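Local coordinates for protein YiiM (Escherichia coli, PDB 1O65), which is a MOSC-domain protein that probably binds molybdenum and acts as an oxidoreductase on nitrogenous compounds, at residues R74-Y79 against L105-V110; A93-E98 against Y137-S142; I189-P194 against E227-R232; R202-A207 against S212-M217. One frame throughout, in Å; residues are numbered along the deposited sequence.

Contact 1: residues R74-Y79 against L105-V110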
loop_
_atom_site.group_PDB
_atom_site.type_symbol
_atom_site.label_atom_id
_atom_site.label_comp_id
_atom_site.label_asym_id
_atom_site.label_seq_id
_atom_site.Cartn_x
_atom_site.Cartn_y
_atom_site.Cartn_z
ATOM N N ARG A 74 1.869 -9.186 -6.601
ATOM C CA ARG A 74 1.782 -9.741 -7.956
ATOM C C ARG A 74 0.519 -10.590 -8.116
ATOM O O ARG A 74 0.058 -10.724 -9.262
ATOM C CB ARG A 74 2.990 -10.590 -8.356
ATOM C CG ARG A 74 4.265 -9.785 -8.592
ATOM C CD ARG A 74 5.334 -10.603 -9.323
ATOM N NE ARG A 74 5.962 -11.535 -8.405
ATOM C CZ ARG A 74 6.920 -11.444 -7.523
ATOM N NH1 ARG A 74 7.582 -10.322 -7.276
ATOM N NH2 ARG A 74 7.300 -12.525 -6.813
ATOM N N GLU A 75 -0.030 -11.205 -7.067
ATOM C CA GLU A 75 -1.289 -11.945 -7.227
ATOM C C GLU A 75 -2.340 -11.131 -7.993
ATOM O O GLU A 75 -3.038 -11.685 -8.851
ATOM C CB GLU A 75 -1.859 -12.335 -5.867
ATOM C CG GLU A 75 -1.109 -13.355 -5.053
ATOM C CD GLU A 75 0.097 -12.919 -4.264
ATOM O OE1 GLU A 75 0.664 -11.819 -4.474
ATOM O OE2 GLU A 75 0.552 -13.722 -3.385
ATOM N N HIS A 76 -2.436 -9.803 -7.819
ATOM C CA HIS A 76 -3.464 -9.027 -8.478
ATOM C C HIS A 76 -3.317 -8.907 -9.977
ATOM O O HIS A 76 -4.304 -8.564 -10.640
ATOM C CB HIS A 76 -3.627 -7.624 -7.880
ATOM C CG HIS A 76 -3.880 -7.594 -6.411
ATOM N ND1 HIS A 76 -4.565 -8.592 -5.755
ATOM C CD2 HIS A 76 -3.536 -6.683 -5.473
ATOM C CE1 HIS A 76 -4.596 -8.323 -4.463
ATOM N NE2 HIS A 76 -3.993 -7.148 -4.276
ATOM N N TYR A 77 -2.136 -9.076 -10.544
ATOM C CA TYR A 77 -1.963 -9.012 -11.996
ATOM C C TYR A 77 -2.706 -10.168 -12.658
ATOM O O TYR A 77 -3.281 -10.006 -13.747
ATOM C CB TYR A 77 -0.477 -8.998 -12.391
ATOM C CG TYR A 77 0.197 -7.687 -12.015
ATOM C CD1 TYR A 77 -0.351 -6.482 -12.418
ATOM C CD2 TYR A 77 1.331 -7.658 -11.197
ATOM C CE1 TYR A 77 0.248 -5.283 -12.086
ATOM C CE2 TYR A 77 1.922 -6.462 -10.841
ATOM C CZ TYR A 77 1.378 -5.275 -11.293
ATOM O OH TYR A 77 1.941 -4.076 -10.961
ATOM N N LEU A 78 -2.678 -11.349 -12.034
ATOM C CA LEU A 78 -3.458 -12.474 -12.563
ATOM C C LEU A 78 -4.919 -12.026 -12.712
ATOM O O LEU A 78 -5.528 -12.141 -13.778
ATOM C CB LEU A 78 -3.411 -13.669 -11.610
ATOM C CG LEU A 78 -2.020 -14.288 -11.393
ATOM C CD1 LEU A 78 -2.080 -15.318 -10.263
ATOM C CD2 LEU A 78 -1.523 -14.927 -12.690
ATOM N N TYR A 79 -5.497 -11.496 -11.630
ATOM C CA TYR A 79 -6.863 -11.009 -11.697
ATOM C C TYR A 79 -7.051 -9.958 -12.788
ATOM O O TYR A 79 -8.014 -10.021 -13.563
ATOM C CB TYR A 79 -7.308 -10.459 -10.340
ATOM C CG TYR A 79 -8.689 -9.818 -10.398
ATOM C CD1 TYR A 79 -9.840 -10.558 -10.233
ATOM C CD2 TYR A 79 -8.816 -8.460 -10.628
ATOM C CE1 TYR A 79 -11.085 -9.957 -10.302
ATOM C CE2 TYR A 79 -10.049 -7.852 -10.677
ATOM C CZ TYR A 79 -11.183 -8.600 -10.526
ATOM O OH TYR A 79 -12.414 -7.980 -10.595
ATOM N N LEU A 105 1.945 -12.059 -0.020
ATOM C CA LEU A 105 1.476 -10.982 0.840
ATOM C C LEU A 105 0.313 -10.246 0.192
ATOM O O LEU A 105 0.445 -9.672 -0.904
ATOM C CB LEU A 105 2.599 -10.000 1.167
ATOM C CG LEU A 105 3.681 -10.487 2.129
ATOM C CD1 LEU A 105 4.808 -9.474 2.236
ATOM C CD2 LEU A 105 3.112 -10.741 3.512
ATOM N N THR A 106 -0.855 -10.261 0.833
ATOM C CA THR A 106 -2.028 -9.600 0.283
ATOM C C THR A 106 -2.709 -8.730 1.329
ATOM O O THR A 106 -2.337 -8.702 2.505
ATOM C CB THR A 106 -3.076 -10.599 -0.253
ATOM O OG1 THR A 106 -3.622 -11.307 0.874
ATOM C CG2 THR A 106 -2.522 -11.602 -1.251
ATOM N N GLU A 107 -3.765 -7.997 0.919
ATOM C CA GLU A 107 -4.508 -7.171 1.853
ATOM C C GLU A 107 -5.090 -7.993 3.001
ATOM O O GLU A 107 -5.275 -7.455 4.111
ATOM C CB GLU A 107 -5.666 -6.434 1.140
ATOM C CG GLU A 107 -5.135 -5.417 0.124
ATOM C CD GLU A 107 -4.730 -6.035 -1.194
ATOM O OE1 GLU A 107 -5.014 -7.248 -1.473
ATOM O OE2 GLU A 107 -4.079 -5.329 -1.984
ATOM N N SER A 108 -5.444 -9.263 2.749
ATOM C CA SER A 108 -6.006 -10.087 3.800
ATOM C C SER A 108 -4.991 -10.700 4.736
ATOM O O SER A 108 -5.456 -11.232 5.759
ATOM C CB SER A 108 -6.968 -11.155 3.257
ATOM O OG SER A 108 -6.430 -11.827 2.133
ATOM N N ASN A 109 -3.698 -10.729 4.476
ATOM C CA ASN A 109 -2.794 -11.286 5.491
ATOM C C ASN A 109 -1.733 -10.252 5.897
ATOM O O ASN A 109 -0.724 -10.598 6.523
ATOM C CB ASN A 109 -2.183 -12.615 5.089
ATOM C CG ASN A 109 -1.190 -12.523 3.978
ATOM O OD1 ASN A 109 -1.281 -11.566 3.194
ATOM N ND2 ASN A 109 -0.235 -13.451 3.862
ATOM N N VAL A 110 -1.878 -9.016 5.428
ATOM C CA VAL A 110 -0.974 -7.944 5.859
ATOM C C VAL A 110 -1.771 -7.045 6.814
ATOM O O VAL A 110 -2.881 -6.630 6.476
ATOM C CB VAL A 110 -0.373 -7.179 4.686
ATOM C CG1 VAL A 110 0.330 -5.892 5.094
ATOM C CG2 VAL A 110 0.664 -8.078 3.993
HETATM O O HOH W 1 2.293 -10.771 -2.621
#
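H76 and E107 meet in a histidine-carboxylate hydrogen bond inside the MOSC domain, joining the first turn of helix 75-83 to the loop that follows strand 100-102. The NE2-H of H76 runs to E107 OE2 over 2.9 Å at 160°, using the syn lone pair of that oxygen. A second, weak branch reaches from H76 NE2 to E107 OE1 (3.0 Å, 125°). Ring and carboxylate planes are 19° apart, so the carboxylate lies nearly in the ring plane, at the NE2 edge. A bend in the E107 chain at chi2 carries its carboxylate to the ring. In the second shell, E107 OE2 also accepts from G155 N, and Y72 packs edge-to-face with H76; together they would restrict rotation of both groups. Beside this pair, E75 OE2 takes the backbone N of G104, while its other oxygen works through water. That water lies 2.7 Å from E75 OE1, to which it probably donates, and accepts from L105 N at 2.9 Å.

Contact 2: residues A93-E98 against Y137-S142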
loop_
_atom_site.group_PDB
_atom_site.type_symbol
_atom_site.label_atom_id
_atom_site.label_comp_id
_atom_site.label_asym_id
_atom_site.label_seq_id
_atom_site.Cartn_x
_atom_site.Cartn_y
_atom_site.Cartn_z
ATOM N N ALA A 93 4.380 -6.026 -13.062
ATOM C CA ALA A 93 5.059 -5.087 -12.163
ATOM C C ALA A 93 6.052 -4.268 -12.983
ATOM O O ALA A 93 6.650 -4.808 -13.916
ATOM C CB ALA A 93 5.758 -5.916 -11.088
ATOM N N PRO A 94 6.213 -2.981 -12.727
ATOM C CA PRO A 94 5.479 -2.286 -11.683
ATOM C C PRO A 94 4.442 -1.334 -12.241
ATOM O O PRO A 94 4.369 -0.152 -11.857
ATOM C CB PRO A 94 6.606 -1.508 -10.996
ATOM C CG PRO A 94 7.436 -1.056 -12.173
ATOM C CD PRO A 94 7.409 -2.197 -13.141
ATOM N N ALA A 95 3.512 -1.858 -13.042
ATOM C CA ALA A 95 2.497 -1.038 -13.677
ATOM C C ALA A 95 1.720 -0.173 -12.698
ATOM O O ALA A 95 1.277 0.920 -13.048
ATOM C CB ALA A 95 1.522 -1.884 -14.481
ATOM N N PHE A 96 1.516 -0.629 -11.465
ATOM C CA PHE A 96 0.758 0.176 -10.504
ATOM C C PHE A 96 1.613 1.175 -9.757
ATOM O O PHE A 96 1.098 1.794 -8.818
ATOM C CB PHE A 96 -0.014 -0.744 -9.535
ATOM C CG PHE A 96 -1.280 -1.283 -10.159
ATOM C CD1 PHE A 96 -2.456 -0.557 -10.120
ATOM C CD2 PHE A 96 -1.277 -2.494 -10.828
ATOM C CE1 PHE A 96 -3.607 -1.039 -10.713
ATOM C CE2 PHE A 96 -2.425 -2.989 -11.427
ATOM C CZ PHE A 96 -3.592 -2.263 -11.369
ATOM N N GLY A 97 2.865 1.372 -10.124
ATOM C CA GLY A 97 3.735 2.333 -9.468
ATOM C C GLY A 97 4.438 1.794 -8.223
ATOM O O GLY A 97 5.180 2.529 -7.556
ATOM N N GLU A 98 4.355 0.506 -7.932
ATOM C CA GLU A 98 4.973 -0.046 -6.748
ATOM C C GLU A 98 6.487 -0.025 -6.719
ATOM O O GLU A 98 7.211 -0.097 -7.709
ATOM C CB GLU A 98 4.498 -1.499 -6.544
ATOM C CG GLU A 98 4.975 -2.467 -7.605
ATOM C CD GLU A 98 3.940 -2.640 -8.702
ATOM O OE1 GLU A 98 3.322 -1.630 -9.088
ATOM O OE2 GLU A 98 3.725 -3.773 -9.176
ATOM N N TYR A 137 -5.724 6.749 -16.874
ATOM C CA TYR A 137 -5.063 7.136 -18.097
ATOM C C TYR A 137 -3.779 6.339 -18.324
ATOM O O TYR A 137 -3.287 6.267 -19.449
ATOM C CB TYR A 137 -4.730 8.636 -18.110
ATOM C CG TYR A 137 -5.880 9.542 -17.723
ATOM C CD1 TYR A 137 -7.166 9.302 -18.191
ATOM C CD2 TYR A 137 -5.685 10.644 -16.902
ATOM C CE1 TYR A 137 -8.223 10.113 -17.835
ATOM C CE2 TYR A 137 -6.736 11.472 -16.554
ATOM C CZ TYR A 137 -8.001 11.195 -17.015
ATOM O OH TYR A 137 -9.055 12.012 -16.666
ATOM N N HIS A 138 -3.243 5.718 -17.282
ATOM C CA HIS A 138 -2.005 4.954 -17.423
ATOM C C HIS A 138 -2.245 3.597 -18.060
ATOM O O HIS A 138 -1.457 3.107 -18.869
ATOM C CB HIS A 138 -1.318 4.815 -16.066
ATOM C CG HIS A 138 0.013 4.133 -16.138
ATOM N ND1 HIS A 138 0.151 2.765 -16.117
ATOM C CD2 HIS A 138 1.264 4.638 -16.233
ATOM C CE1 HIS A 138 1.425 2.449 -16.189
ATOM N NE2 HIS A 138 2.126 3.571 -16.261
ATOM N N PHE A 139 -3.351 2.958 -17.707
ATOM C CA PHE A 139 -3.704 1.659 -18.266
ATOM C C PHE A 139 -4.677 1.806 -19.430
ATOM O O PHE A 139 -5.093 0.837 -20.055
ATOM C CB PHE A 139 -4.374 0.790 -17.195
ATOM C CG PHE A 139 -3.441 0.398 -16.087
ATOM C CD1 PHE A 139 -2.486 -0.580 -16.316
ATOM C CD2 PHE A 139 -3.513 0.988 -14.841
ATOM C CE1 PHE A 139 -1.617 -0.954 -15.314
ATOM C CE2 PHE A 139 -2.657 0.608 -13.827
ATOM C CZ PHE A 139 -1.708 -0.363 -14.065
ATOM N N ASP A 140 -5.161 3.035 -19.614
ATOM C CA ASP A 140 -6.124 3.364 -20.641
ATOM C C ASP A 140 -7.431 2.604 -20.408
ATOM O O ASP A 140 -8.076 2.102 -21.323
ATOM C CB ASP A 140 -5.595 3.052 -22.044
ATOM C CG ASP A 140 -6.163 4.059 -23.044
ATOM O OD1 ASP A 140 -5.638 5.194 -23.005
ATOM O OD2 ASP A 140 -7.087 3.717 -23.796
ATOM N N ILE A 141 -7.741 2.415 -19.140
ATOM C CA ILE A 141 -8.968 1.767 -18.688
ATOM C C ILE A 141 -9.664 2.849 -17.846
ATOM O O ILE A 141 -9.215 3.215 -16.760
ATOM C CB ILE A 141 -8.716 0.500 -17.880
ATOM C CG1 ILE A 141 -8.138 -0.610 -18.786
ATOM C CG2 ILE A 141 -10.021 -0.011 -17.258
ATOM C CD1 ILE A 141 -7.519 -1.766 -18.024
ATOM N N SER A 142 -10.730 3.384 -18.418
ATOM C CA SER A 142 -11.474 4.485 -17.857
ATOM C C SER A 142 -11.872 4.364 -16.405
ATOM O O SER A 142 -11.937 5.412 -15.733
ATOM C CB SER A 142 -12.699 4.796 -18.728
ATOM O OG SER A 142 -13.731 3.846 -18.504
#
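F139 lies where helix 134-138 gives way to the following loop, its CG anti to its carbonyl carbon (chi1 -67°), and F96 adopts the same first torsion (-79°), which swings its ring back to the F139 tip. F96 belongs to a type I beta turn, P94 to G97, closed by G97 N to P94 O at 2.8 Å; the contact therefore packs a turn of the MOSC domain against the C-terminal part of that helix. The CZ atom of F139 stands 3.6 Å above the F96 plane, over the ring centre. With centroids 4.7 Å apart and planes at 43°, the pair is oblique, neither a parallel stack nor a T. Y72 stacks on F96 and F91 meets F139, extending the aromatic cluster, while M148 of helix 144-151 also touches F96. A95 CB lies at the F139 ring edge, near its plane, 3.4 Å from CE1. H138 borders this packing, its CE1 lying 3.5 Å from A95 O.

Contact 3: residues I189-P194 against E227-R232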
loop_
_atom_site.group_PDB
_atom_site.type_symbol
_atom_site.label_atom_id
_atom_site.label_comp_id
_atom_site.label_asym_id
_atom_site.label_seq_id
_atom_site.Cartn_x
_atom_site.Cartn_y
_atom_site.Cartn_z
ATOM N N ILE A 189 -13.347 -0.422 5.563
ATOM C CA ILE A 189 -13.824 0.604 6.470
ATOM C C ILE A 189 -13.791 1.965 5.766
ATOM O O ILE A 189 -14.639 2.829 5.999
ATOM C CB ILE A 189 -12.935 0.693 7.740
ATOM C CG1 ILE A 189 -13.086 -0.576 8.579
ATOM C CG2 ILE A 189 -13.295 1.951 8.510
ATOM C CD1 ILE A 189 -12.160 -0.716 9.768
ATOM N N ALA A 190 -12.774 2.228 4.969
ATOM C CA ALA A 190 -12.690 3.512 4.294
ATOM C C ALA A 190 -13.660 3.626 3.124
ATOM O O ALA A 190 -14.229 4.696 2.980
ATOM C CB ALA A 190 -11.295 3.774 3.711
ATOM N N TRP A 191 -13.793 2.553 2.327
ATOM C CA TRP A 191 -14.541 2.706 1.088
ATOM C C TRP A 191 -15.711 1.787 0.833
ATOM O O TRP A 191 -16.406 1.979 -0.173
ATOM C CB TRP A 191 -13.533 2.502 -0.073
ATOM C CG TRP A 191 -12.295 3.316 -0.052
ATOM C CD1 TRP A 191 -12.222 4.681 0.063
ATOM C CD2 TRP A 191 -10.939 2.862 -0.148
ATOM N NE1 TRP A 191 -10.918 5.075 0.023
ATOM C CE2 TRP A 191 -10.107 3.993 -0.110
ATOM C CE3 TRP A 191 -10.350 1.602 -0.309
ATOM C CZ2 TRP A 191 -8.702 3.928 -0.181
ATOM C CZ3 TRP A 191 -8.967 1.545 -0.383
ATOM C CH2 TRP A 191 -8.151 2.684 -0.303
ATOM N N HIS A 192 -15.945 0.730 1.612
ATOM C CA HIS A 192 -17.050 -0.166 1.301
ATOM C C HIS A 192 -18.215 -0.079 2.262
ATOM O O HIS A 192 -19.364 -0.253 1.849
ATOM C CB HIS A 192 -16.555 -1.638 1.276
ATOM C CG HIS A 192 -15.481 -1.928 0.278
ATOM N ND1 HIS A 192 -14.687 -3.040 0.355
ATOM C CD2 HIS A 192 -15.023 -1.247 -0.796
ATOM C CE1 HIS A 192 -13.815 -3.063 -0.633
ATOM N NE2 HIS A 192 -13.997 -1.961 -1.361
ATOM N N MET A 193 -17.979 0.111 3.559
ATOM C CA MET A 193 -19.088 0.142 4.492
ATOM C C MET A 193 -19.703 1.510 4.697
ATOM O O MET A 193 -19.111 2.558 4.428
ATOM C CB MET A 193 -18.729 -0.457 5.838
ATOM C CG MET A 193 -17.337 -0.296 6.367
ATOM S SD MET A 193 -17.290 -0.248 8.186
ATOM C CE MET A 193 -17.591 1.486 8.464
ATOM N N PRO A 194 -20.965 1.478 5.142
ATOM C CA PRO A 194 -21.656 2.722 5.446
ATOM C C PRO A 194 -21.095 3.308 6.740
ATOM O O PRO A 194 -20.431 2.618 7.503
ATOM C CB PRO A 194 -23.121 2.349 5.594
ATOM C CG PRO A 194 -23.187 0.873 5.523
ATOM C CD PRO A 194 -21.922 0.379 4.859
ATOM N N GLU A 227 -16.537 11.570 3.584
ATOM C CA GLU A 227 -16.117 12.519 2.534
ATOM C C GLU A 227 -16.332 11.915 1.133
ATOM O O GLU A 227 -16.439 10.685 0.964
ATOM C CB GLU A 227 -14.644 12.902 2.743
ATOM C CG GLU A 227 -13.669 11.828 2.247
ATOM C CD GLU A 227 -13.629 10.599 3.153
ATOM O OE1 GLU A 227 -14.070 10.631 4.321
ATOM O OE2 GLU A 227 -13.200 9.526 2.705
ATOM N N ASP A 228 -16.360 12.777 0.125
ATOM C CA ASP A 228 -16.573 12.423 -1.273
ATOM C C ASP A 228 -15.364 11.827 -1.970
ATOM O O ASP A 228 -14.222 12.290 -1.800
ATOM C CB ASP A 228 -16.988 13.687 -2.069
ATOM C CG ASP A 228 -17.652 13.289 -3.376
ATOM O OD1 ASP A 228 -18.837 12.880 -3.317
ATOM O OD2 ASP A 228 -17.011 13.369 -4.437
ATOM N N PHE A 229 -15.581 10.828 -2.800
ATOM C CA PHE A 229 -14.496 10.147 -3.500
ATOM C C PHE A 229 -14.428 10.491 -4.997
ATOM O O PHE A 229 -13.444 10.090 -5.640
ATOM C CB PHE A 229 -14.656 8.627 -3.423
ATOM C CG PHE A 229 -14.901 7.996 -2.100
ATOM C CD1 PHE A 229 -14.337 8.480 -0.942
ATOM C CD2 PHE A 229 -15.679 6.842 -2.010
ATOM C CE1 PHE A 229 -14.570 7.873 0.280
ATOM C CE2 PHE A 229 -15.904 6.221 -0.795
ATOM C CZ PHE A 229 -15.358 6.728 0.357
ATOM N N SER A 230 -15.374 11.244 -5.514
ATOM C CA SER A 230 -15.452 11.544 -6.914
ATOM C C SER A 230 -14.218 12.135 -7.553
ATOM O O SER A 230 -13.838 11.618 -8.614
ATOM C CB SER A 230 -16.663 12.442 -7.254
ATOM O OG SER A 230 -17.846 11.728 -6.883
ATOM N N ARG A 231 -13.631 13.182 -6.992
ATOM C CA ARG A 231 -12.458 13.762 -7.634
ATOM C C ARG A 231 -11.273 12.806 -7.662
ATOM O O ARG A 231 -10.590 12.710 -8.678
ATOM C CB ARG A 231 -12.067 15.090 -6.978
ATOM C CG ARG A 231 -13.106 16.173 -7.186
ATOM C CD ARG A 231 -13.240 16.583 -8.632
ATOM N NE ARG A 231 -13.955 17.831 -8.813
ATOM C CZ ARG A 231 -15.149 18.157 -8.333
ATOM N NH1 ARG A 231 -15.870 17.321 -7.589
ATOM N NH2 ARG A 231 -15.648 19.373 -8.584
ATOM N N ARG A 232 -11.010 12.151 -6.533
ATOM C CA ARG A 232 -9.857 11.236 -6.467
ATOM C C ARG A 232 -9.984 10.121 -7.484
ATOM O O ARG A 232 -9.087 9.939 -8.291
ATOM C CB ARG A 232 -9.698 10.683 -5.048
ATOM C CG ARG A 232 -8.670 9.571 -4.907
ATOM C CD ARG A 232 -8.477 9.250 -3.408
ATOM N NE ARG A 232 -9.773 8.936 -2.770
ATOM C CZ ARG A 232 -10.303 7.713 -2.882
ATOM N NH1 ARG A 232 -9.663 6.772 -3.566
ATOM N NH2 ARG A 232 -11.475 7.421 -2.333
#
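W191 turns the edge of its five-membered ring toward one face of F229, an edge-to-face pair with planes at 87° and centroids 5.2 Å apart. The leading atom is W191 CD1, 3.7 Å above the phenyl plane and displaced toward its rim; its closest ring atom is F229 CZ, at 3.8 Å. Over one face of the W191 ring sits A190 CB, 3.8 Å above it and toward its rim. The CZ end of F229 also approaches the backbone, 3.5 Å from A190 O. At the edge of the phenyl ring, in its plane, lies E227 OE2, paired with R220 in a salt bridge. The R232 guanidinium comes to the pyrrole side of the indole, its plane tilted 28° from the ring. Its NH2 is 3.4 Å from W191 NE1, but both atoms are donors; R232 NH2 instead donates to Q149 OE1, and NH1 to P131 O. The contact is helix-end packing: it joins the end of helix 183-191, in the YiiM-like three-helix domain, to the start of helix 230-234, with Q149 of helix 144-151 touching both W191 and F229, and W213 of helix 211-223 meeting W191 edge-to-face.

Contact 4: residues R202-A207 against S212-M217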
loop_
_atom_site.group_PDB
_atom_site.type_symbol
_atom_site.label_atom_id
_atom_site.label_comp_id
_atom_site.label_asym_id
_atom_site.label_seq_id
_atom_site.Cartn_x
_atom_site.Cartn_y
_atom_site.Cartn_z
ATOM N N ARG A 202 -12.148 2.046 15.668
ATOM C CA ARG A 202 -11.285 0.873 15.550
ATOM C C ARG A 202 -10.123 1.122 14.601
ATOM O O ARG A 202 -8.976 0.837 14.955
ATOM C CB ARG A 202 -12.160 -0.320 15.192
ATOM C CG ARG A 202 -11.524 -1.406 14.368
ATOM C CD ARG A 202 -12.439 -2.662 14.464
ATOM N NE ARG A 202 -11.577 -3.827 14.468
ATOM C CZ ARG A 202 -11.237 -4.509 13.398
ATOM N NH1 ARG A 202 -11.753 -4.083 12.236
ATOM N NH2 ARG A 202 -10.446 -5.583 13.539
ATOM N N LEU A 203 -10.339 1.725 13.434
ATOM C CA LEU A 203 -9.266 1.989 12.491
ATOM C C LEU A 203 -8.281 2.995 13.058
ATOM O O LEU A 203 -7.054 2.833 12.934
ATOM C CB LEU A 203 -9.744 2.413 11.106
ATOM C CG LEU A 203 -8.644 2.740 10.074
ATOM C CD1 LEU A 203 -7.660 1.595 9.894
ATOM C CD2 LEU A 203 -9.279 3.055 8.715
ATOM N N LEU A 204 -8.751 3.997 13.769
ATOM C CA LEU A 204 -7.899 5.021 14.370
ATOM C C LEU A 204 -7.026 4.436 15.476
ATOM O O LEU A 204 -6.041 5.086 15.832
ATOM C CB LEU A 204 -8.695 6.190 14.926
ATOM C CG LEU A 204 -9.330 7.191 13.959
ATOM C CD1 LEU A 204 -10.442 7.960 14.659
ATOM C CD2 LEU A 204 -8.296 8.191 13.402
ATOM N N SER A 205 -7.301 3.240 15.978
ATOM C CA SER A 205 -6.565 2.572 17.028
ATOM C C SER A 205 -5.414 1.715 16.506
ATOM O O SER A 205 -4.563 1.257 17.269
ATOM C CB SER A 205 -7.526 1.651 17.839
ATOM O OG SER A 205 -8.512 2.512 18.463
ATOM N N ALA A 206 -5.425 1.397 15.230
ATOM C CA ALA A 206 -4.374 0.591 14.638
ATOM C C ALA A 206 -3.054 1.352 14.647
ATOM O O ALA A 206 -2.906 2.447 14.076
ATOM C CB ALA A 206 -4.723 0.240 13.195
ATOM N N ALA A 207 -2.068 0.705 15.252
ATOM C CA ALA A 207 -0.727 1.256 15.300
ATOM C C ALA A 207 -0.238 1.599 13.879
ATOM O O ALA A 207 -0.709 1.006 12.912
ATOM C CB ALA A 207 0.191 0.193 15.915
ATOM N N SER A 212 -2.512 11.153 7.343
ATOM C CA SER A 212 -3.623 11.462 6.439
ATOM C C SER A 212 -4.794 10.507 6.674
ATOM O O SER A 212 -5.946 10.922 6.624
ATOM C CB SER A 212 -3.133 11.428 4.999
ATOM O OG SER A 212 -3.076 10.103 4.547
ATOM N N TRP A 213 -4.560 9.224 6.944
ATOM C CA TRP A 213 -5.714 8.345 7.214
ATOM C C TRP A 213 -6.306 8.674 8.576
ATOM O O TRP A 213 -7.523 8.599 8.742
ATOM C CB TRP A 213 -5.337 6.874 7.041
ATOM C CG TRP A 213 -5.503 6.416 5.622
ATOM C CD1 TRP A 213 -4.906 6.964 4.524
ATOM C CD2 TRP A 213 -6.353 5.365 5.145
ATOM N NE1 TRP A 213 -5.320 6.297 3.399
ATOM C CE2 TRP A 213 -6.206 5.321 3.741
ATOM C CE3 TRP A 213 -7.223 4.471 5.762
ATOM C CZ2 TRP A 213 -6.880 4.404 2.938
ATOM C CZ3 TRP A 213 -7.896 3.548 4.967
ATOM C CH2 TRP A 213 -7.726 3.518 3.574
ATOM N N THR A 214 -5.484 9.057 9.554
ATOM C CA THR A 214 -5.978 9.465 10.867
ATOM C C THR A 214 -6.912 10.668 10.735
ATOM O O THR A 214 -8.009 10.741 11.290
ATOM C CB THR A 214 -4.791 9.840 11.781
ATOM O OG1 THR A 214 -4.006 8.643 12.001
ATOM C CG2 THR A 214 -5.281 10.398 13.102
ATOM N N ARG A 215 -6.456 11.640 9.942
ATOM C CA ARG A 215 -7.208 12.842 9.640
ATOM C C ARG A 215 -8.544 12.524 8.992
ATOM O O ARG A 215 -9.598 12.931 9.491
ATOM C CB ARG A 215 -6.359 13.736 8.710
ATOM C CG ARG A 215 -7.068 15.009 8.302
ATOM C CD ARG A 215 -6.279 15.808 7.296
ATOM N NE ARG A 215 -6.703 17.164 7.188
ATOM C CZ ARG A 215 -7.824 17.760 6.891
ATOM N NH1 ARG A 215 -8.923 17.071 6.592
ATOM N NH2 ARG A 215 -7.854 19.103 6.890
ATOM N N THR A 216 -8.552 11.736 7.918
ATOM C CA THR A 216 -9.812 11.395 7.250
ATOM C C THR A 216 -10.788 10.735 8.221
ATOM O O THR A 216 -11.970 11.079 8.304
ATOM C CB THR A 216 -9.561 10.415 6.097
ATOM O OG1 THR A 216 -8.674 11.046 5.172
ATOM C CG2 THR A 216 -10.847 9.998 5.399
ATOM N N MET A 217 -10.261 9.728 8.932
ATOM C CA MET A 217 -11.148 9.008 9.855
ATOM C C MET A 217 -11.595 9.925 10.961
ATOM O O MET A 217 -12.792 9.941 11.252
ATOM C CB MET A 217 -10.553 7.694 10.343
ATOM C CG MET A 217 -10.263 6.765 9.171
ATOM S SD MET A 217 -11.777 6.316 8.290
ATOM C CE MET A 217 -11.134 5.971 6.662
HETATM O O HOH W 2 -4.167 7.030 14.700
#
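W213 is the first residue of 212-217 to meet L203, in a packing of two consecutive helices, 197-204 and 211-223, within the YiiM-like three-helix domain. The L203 CD2 methyl comes to the indole at its edge, in plane, 3.9 Å from W213 CE3. Next, T214 marks the closest backbone approach, its CA 6.0 Å from that of L204. Here L204 CD2 lies 3.3 Å from T214 O and packs on T214 CG2 at 3.7 Å. One turn after W213, M217, whose CB is directed at 202-207, touches both leucines. Its CB meets L204 CD2 at 3.8 Å, whereas CG touches L203 CD2 at 3.9 Å. Bending at chi2 (-63°) folds the thioether back, keeping SD and CE near that same methyl, which is shared by tryptophan and methionine. Behind this layer, A186 of helix 183-191 packs on L203, and A190 on W213 and M217. A water bridges the two segments, donating to L204 O at 2.9 Å and lying 3.1 Å from T214 OG1, which also bonds S210 O.

From the N terminus, 74-79 comes first, on helix 75-83, followed by 93-98. Contact 1 then closes a loop back from 105-110, and contact 2 closes its own from 137-142, so the two cross along the chain. They tie helix 75-83 and the loop before strand 100-102 to later MOSC segments, and touch in space, Y77 OH lying 2.5 Å from E98 OE2, a probable hydrogen bond. Contacts 3 and 4 both come after these and join the C-terminal helices; contact 4 is nested in the loop of contact 3. Their centres are about 14 Å apart, and E227 OE1 packs 3.5 Å from T216 CG2. Contacts 2 and 4 lie on opposite sides of the chain's centre.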